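Local coordinates for protein ketosynthase (Streptomyces sp. MSC090213JE08, PDB 6KXD) that forms part of the ishigamide ketosynthase/chain length factor of a highly reducing type II polyketide synthase and probably takes part in condensing acyl-carrier-protein-bound chains, at residues P20-G32 with P227-E239. Residues are numbered along the deposited sequence; the frame is centred on the assembly and turned at random.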
loop_
_atom_site.group_PDB
_atom_site.type_symbol
_atom_site.label_atom_id
_atom_site.label_comp_id
_atom_site.label_asym_id
_atom_site.label_seq_id
_atom_site.Cartn_x
_atom_site.Cartn_y
_atom_site.Cartn_z
ATOM N N PRO B 20 19.934 -3.898 -8.307
ATOM C CA PRO B 20 19.256 -2.721 -8.837
ATOM C C PRO B 20 20.169 -1.495 -8.790
ATOM O O PRO B 20 20.948 -1.316 -7.853
ATOM C CB PRO B 20 17.997 -2.602 -7.976
ATOM C CG PRO B 20 18.326 -3.315 -6.698
ATOM C CD PRO B 20 19.387 -4.357 -7.020
ATOM N N VAL B 21 20.036 -0.670 -9.818
ATOM C CA VAL B 21 20.727 0.526 -9.958
ATOM C C VAL B 21 19.707 1.619 -10.179
ATOM O O VAL B 21 18.737 1.434 -10.903
ATOM C CB VAL B 21 21.777 0.480 -11.086
ATOM C CG1 VAL B 21 22.882 -0.499 -10.717
ATOM C CG2 VAL B 21 21.208 0.135 -12.442
ATOM N N ILE B 22 19.986 2.759 -9.554
ATOM C CA ILE B 22 19.275 3.925 -9.853
ATOM C C ILE B 22 19.959 4.607 -11.039
ATOM O O ILE B 22 21.133 4.947 -10.935
ATOM C CB ILE B 22 19.259 4.850 -8.646
ATOM C CG1 ILE B 22 18.535 4.207 -7.463
ATOM C CG2 ILE B 22 18.676 6.169 -9.062
ATOM C CD1 ILE B 22 18.631 5.057 -6.197
ATOM N N THR B 23 19.198 4.880 -12.098
ATOM C CA THR B 23 19.769 5.484 -13.335
ATOM C C THR B 23 19.183 6.856 -13.593
ATOM O O THR B 23 19.562 7.521 -14.565
ATOM C CB THR B 23 19.556 4.546 -14.523
ATOM O OG1 THR B 23 18.141 4.517 -14.703
ATOM C CG2 THR B 23 20.115 3.171 -14.260
ATOM N N GLY B 24 18.343 7.339 -12.674
ATOM C CA GLY B 24 17.772 8.632 -12.822
ATOM C C GLY B 24 16.944 8.984 -11.594
ATOM O O GLY B 24 16.537 8.090 -10.875
ATOM N N TRP B 25 16.718 10.271 -11.420
ATOM C CA TRP B 25 15.896 10.736 -10.341
ATOM C C TRP B 25 15.305 12.080 -10.659
ATOM O O TRP B 25 15.743 12.806 -11.560
ATOM C CB TRP B 25 16.671 10.781 -9.042
ATOM C CG TRP B 25 17.826 11.715 -9.002
ATOM C CD1 TRP B 25 19.072 11.535 -9.530
ATOM C CD2 TRP B 25 17.828 13.007 -8.387
ATOM N NE1 TRP B 25 19.863 12.609 -9.245
ATOM C CE2 TRP B 25 19.130 13.536 -8.561
ATOM C CE3 TRP B 25 16.879 13.751 -7.684
ATOM C CZ2 TRP B 25 19.485 14.791 -8.075
ATOM C CZ3 TRP B 25 17.228 15.000 -7.215
ATOM C CH2 TRP B 25 18.519 15.504 -7.408
ATOM N N SER B 26 14.283 12.387 -9.871
ATOM C CA SER B 26 13.596 13.582 -9.982
ATOM C C SER B 26 13.062 13.945 -8.613
ATOM O O SER B 26 12.914 13.076 -7.751
ATOM C CB SER B 26 12.485 13.465 -10.978
ATOM O OG SER B 26 12.012 14.769 -11.288
ATOM N N ALA B 27 12.773 15.215 -8.449
ATOM C CA ALA B 27 12.240 15.703 -7.218
ATOM C C ALA B 27 11.476 16.991 -7.455
ATOM O O ALA B 27 11.830 17.829 -8.270
ATOM C CB ALA B 27 13.322 15.937 -6.202
ATOM N N VAL B 28 10.413 17.127 -6.681
ATOM C CA VAL B 28 9.720 18.335 -6.543
ATOM C C VAL B 28 9.688 18.514 -5.038
ATOM O O VAL B 28 9.278 17.613 -4.322
ATOM C CB VAL B 28 8.294 18.271 -7.121
ATOM C CG1 VAL B 28 7.551 19.566 -6.872
ATOM C CG2 VAL B 28 8.285 17.906 -8.597
ATOM N N SER B 29 10.229 19.614 -4.578
ATOM C CA SER B 29 10.578 19.686 -3.195
ATOM C C SER B 29 10.516 21.127 -2.709
ATOM O O SER B 29 10.293 22.052 -3.490
ATOM C CB SER B 29 11.971 19.127 -3.025
ATOM O OG SER B 29 12.909 20.110 -3.427
ATOM N N PRO B 30 10.723 21.374 -1.396
ATOM C CA PRO B 30 10.753 22.748 -0.907
ATOM C C PRO B 30 11.890 23.591 -1.506
ATOM O O PRO B 30 11.826 24.783 -1.363
ATOM C CB PRO B 30 10.909 22.597 0.613
ATOM C CG PRO B 30 10.345 21.203 0.876
ATOM C CD PRO B 30 10.788 20.385 -0.310
ATOM N N TYR B 31 12.835 22.952 -2.218
ATOM C CA TYR B 31 13.855 23.621 -2.996
ATOM C C TYR B 31 13.334 24.123 -4.332
ATOM O O TYR B 31 13.955 24.986 -4.892
ATOM C CB TYR B 31 15.037 22.704 -3.259
ATOM C CG TYR B 31 15.845 22.470 -2.013
ATOM C CD1 TYR B 31 16.186 23.549 -1.211
ATOM C CD2 TYR B 31 16.289 21.215 -1.647
ATOM C CE1 TYR B 31 16.928 23.380 -0.061
ATOM C CE2 TYR B 31 17.051 21.031 -0.499
ATOM C CZ TYR B 31 17.366 22.123 0.298
ATOM O OH TYR B 31 18.094 22.025 1.455
ATOM N N GLY B 32 12.218 23.568 -4.811
ATOM C CA GLY B 32 11.653 23.992 -6.053
ATOM C C GLY B 32 11.212 22.822 -6.884
ATOM O O GLY B 32 11.129 21.691 -6.417
ATOM N N PRO B 227 5.436 20.946 14.403
ATOM C CA PRO B 227 6.605 20.661 13.572
ATOM C C PRO B 227 6.677 21.553 12.318
ATOM O O PRO B 227 5.656 22.001 11.771
ATOM C CB PRO B 227 6.431 19.172 13.235
ATOM C CG PRO B 227 4.943 18.943 13.323
ATOM C CD PRO B 227 4.478 19.829 14.458
ATOM N N LEU B 228 7.900 21.818 11.880
ATOM C CA LEU B 228 8.129 22.368 10.569
ATOM C C LEU B 228 7.828 21.268 9.536
ATOM O O LEU B 228 8.513 20.244 9.513
ATOM C CB LEU B 228 9.579 22.824 10.441
ATOM C CG LEU B 228 9.875 23.544 9.136
ATOM C CD1 LEU B 228 8.849 24.646 8.888
ATOM C CD2 LEU B 228 11.297 24.086 9.090
ATOM N N LEU B 229 6.817 21.489 8.700
ATOM C CA LEU B 229 6.384 20.446 7.755
ATOM C C LEU B 229 6.798 20.867 6.348
ATOM O O LEU B 229 6.671 22.019 5.970
ATOM C CB LEU B 229 4.869 20.272 7.840
ATOM C CG LEU B 229 4.369 19.664 9.149
ATOM C CD1 LEU B 229 2.854 19.687 9.219
ATOM C CD2 LEU B 229 4.897 18.237 9.306
ATOM N N GLY B 230 7.214 19.866 5.584
ATOM C CA GLY B 230 7.568 20.042 4.192
ATOM C C GLY B 230 6.735 19.119 3.337
ATOM O O GLY B 230 5.820 18.405 3.799
ATOM N N GLU B 231 7.023 19.155 2.049
ATOM C CA GLU B 231 6.250 18.371 1.156
ATOM C C GLU B 231 7.087 18.098 -0.086
ATOM O O GLU B 231 8.070 18.796 -0.383
ATOM C CB GLU B 231 4.965 19.106 0.776
ATOM C CG GLU B 231 5.241 20.403 0.058
ATOM C CD GLU B 231 4.058 21.039 -0.671
ATOM O OE1 GLU B 231 3.000 20.412 -0.723
ATOM O OE2 GLU B 231 4.210 22.169 -1.178
ATOM N N GLY B 232 6.562 17.201 -0.897
ATOM C CA GLY B 232 6.989 17.072 -2.197
ATOM C C GLY B 232 7.017 15.625 -2.622
ATOM O O GLY B 232 6.362 14.759 -2.044
ATOM N N CYS B 233 7.817 15.351 -3.645
ATOM C CA CYS B 233 7.937 14.009 -4.175
ATOM C C CYS B 233 9.346 13.802 -4.723
ATOM O O CYS B 233 9.883 14.639 -5.426
ATOM C CB CYS B 233 6.934 13.761 -5.300
ATOM S SG CYS B 233 7.090 12.168 -6.158
ATOM N N GLY B 234 9.927 12.653 -4.401
ATOM C CA GLY B 234 11.142 12.195 -5.001
ATOM C C GLY B 234 10.895 10.887 -5.682
ATOM O O GLY B 234 10.162 10.040 -5.119
ATOM N N LEU B 235 11.452 10.721 -6.899
ATOM C CA LEU B 235 11.313 9.532 -7.689
ATOM C C LEU B 235 12.650 9.130 -8.309
ATOM O O LEU B 235 13.470 10.022 -8.621
ATOM C CB LEU B 235 10.367 9.748 -8.869
ATOM C CG LEU B 235 8.911 10.064 -8.559
ATOM C CD1 LEU B 235 8.186 10.315 -9.872
ATOM C CD2 LEU B 235 8.249 8.912 -7.800
ATOM N N PHE B 236 12.812 7.820 -8.430
ATOM C CA PHE B 236 13.979 7.166 -8.978
ATOM C C PHE B 236 13.584 6.242 -10.105
ATOM O O PHE B 236 12.546 5.558 -10.040
ATOM C CB PHE B 236 14.697 6.356 -7.906
ATOM C CG PHE B 236 14.915 7.222 -6.722
ATOM C CD1 PHE B 236 15.908 8.206 -6.756
ATOM C CD2 PHE B 236 14.071 7.130 -5.638
ATOM C CE1 PHE B 236 16.083 9.044 -5.673
ATOM C CE2 PHE B 236 14.197 8.020 -4.586
ATOM C CZ PHE B 236 15.206 8.975 -4.615
ATOM N N LEU B 237 14.423 6.233 -11.143
ATOM C CA LEU B 237 14.304 5.226 -12.137
ATOM C C LEU B 237 15.281 4.118 -11.739
ATOM O O LEU B 237 16.497 4.380 -11.600
ATOM C CB LEU B 237 14.598 5.869 -13.501
ATOM C CG LEU B 237 14.151 5.029 -14.702
ATOM C CD1 LEU B 237 14.856 3.714 -14.739
ATOM C CD2 LEU B 237 12.655 4.790 -14.657
ATOM N N VAL B 238 14.778 2.922 -11.468
ATOM C CA VAL B 238 15.571 1.773 -11.079
ATOM C C VAL B 238 15.569 0.718 -12.192
ATOM O O VAL B 238 14.533 0.388 -12.751
ATOM C CB VAL B 238 15.051 1.170 -9.756
ATOM C CG1 VAL B 238 15.834 -0.048 -9.322
ATOM C CG2 VAL B 238 15.047 2.244 -8.666
ATOM N N GLU B 239 16.746 0.168 -12.462
ATOM C CA GLU B 239 16.948 -0.864 -13.497
ATOM C C GLU B 239 17.847 -1.952 -12.914
ATOM O O GLU B 239 18.414 -1.782 -11.831
ATOM C CB GLU B 239 17.607 -0.252 -14.737
ATOM C CG GLU B 239 17.057 1.090 -15.107
ATOM C CD GLU B 239 17.455 1.532 -16.492
ATOM O OE1 GLU B 239 17.771 2.711 -16.660
ATOM O OE2 GLU B 239 17.437 0.651 -17.403
#
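Two antiparallel strands of the thiolase fold, 20-29 and 232-239, meet here in a buried sheet flanked by helices, and a beta bulge, Thr23 and Gly24 opposite Leu237, shifts their register by one residue. Thr23 N donates to Leu237 O (2.8 Å), while Leu237 N reaches Gly24 O (2.8 Å) from 46° out of the carbonyl plane. Regular pairing resumes at Ser26 with Leu235 and Val28 with Cys233. The extra residue takes Thr23 out of the usual alternation, and its hydroxyl meets the end of the Glu239 side chain. A chi1 of 66° tucks Thr23 OG1 between its own backbone N and C, from where it donates to the anti lone pair of Glu239 OE1 (2.7 Å), the two side chains crossing at about a right angle; Glu239 OE2 accepts from Glu245 N. Replacing Glu239 by an alanine removes both oxygens and would probably leave the Thr23 hydroxyl and Glu245 N without their acceptors. On the face of Ile22, Trp25, Phe236 and Val238, Trp25 CB lies obliquely against Phe236 CD1 (3.5 Å) and Ile22 CG2 touches the same carbon (4.1 Å); at the strand end Pro20 CB reaches Val238 CG1 (3.6 Å). Helix 332-344 packs on Trp25 and Phe236, helix 86-99 on Val28, Cys233 and Leu235. The buried Glu239 carboxylate has a donor on each oxygen, which is likely to offset part of the cost of burying it, whereas the bulge leaves Gly24 N without a partner.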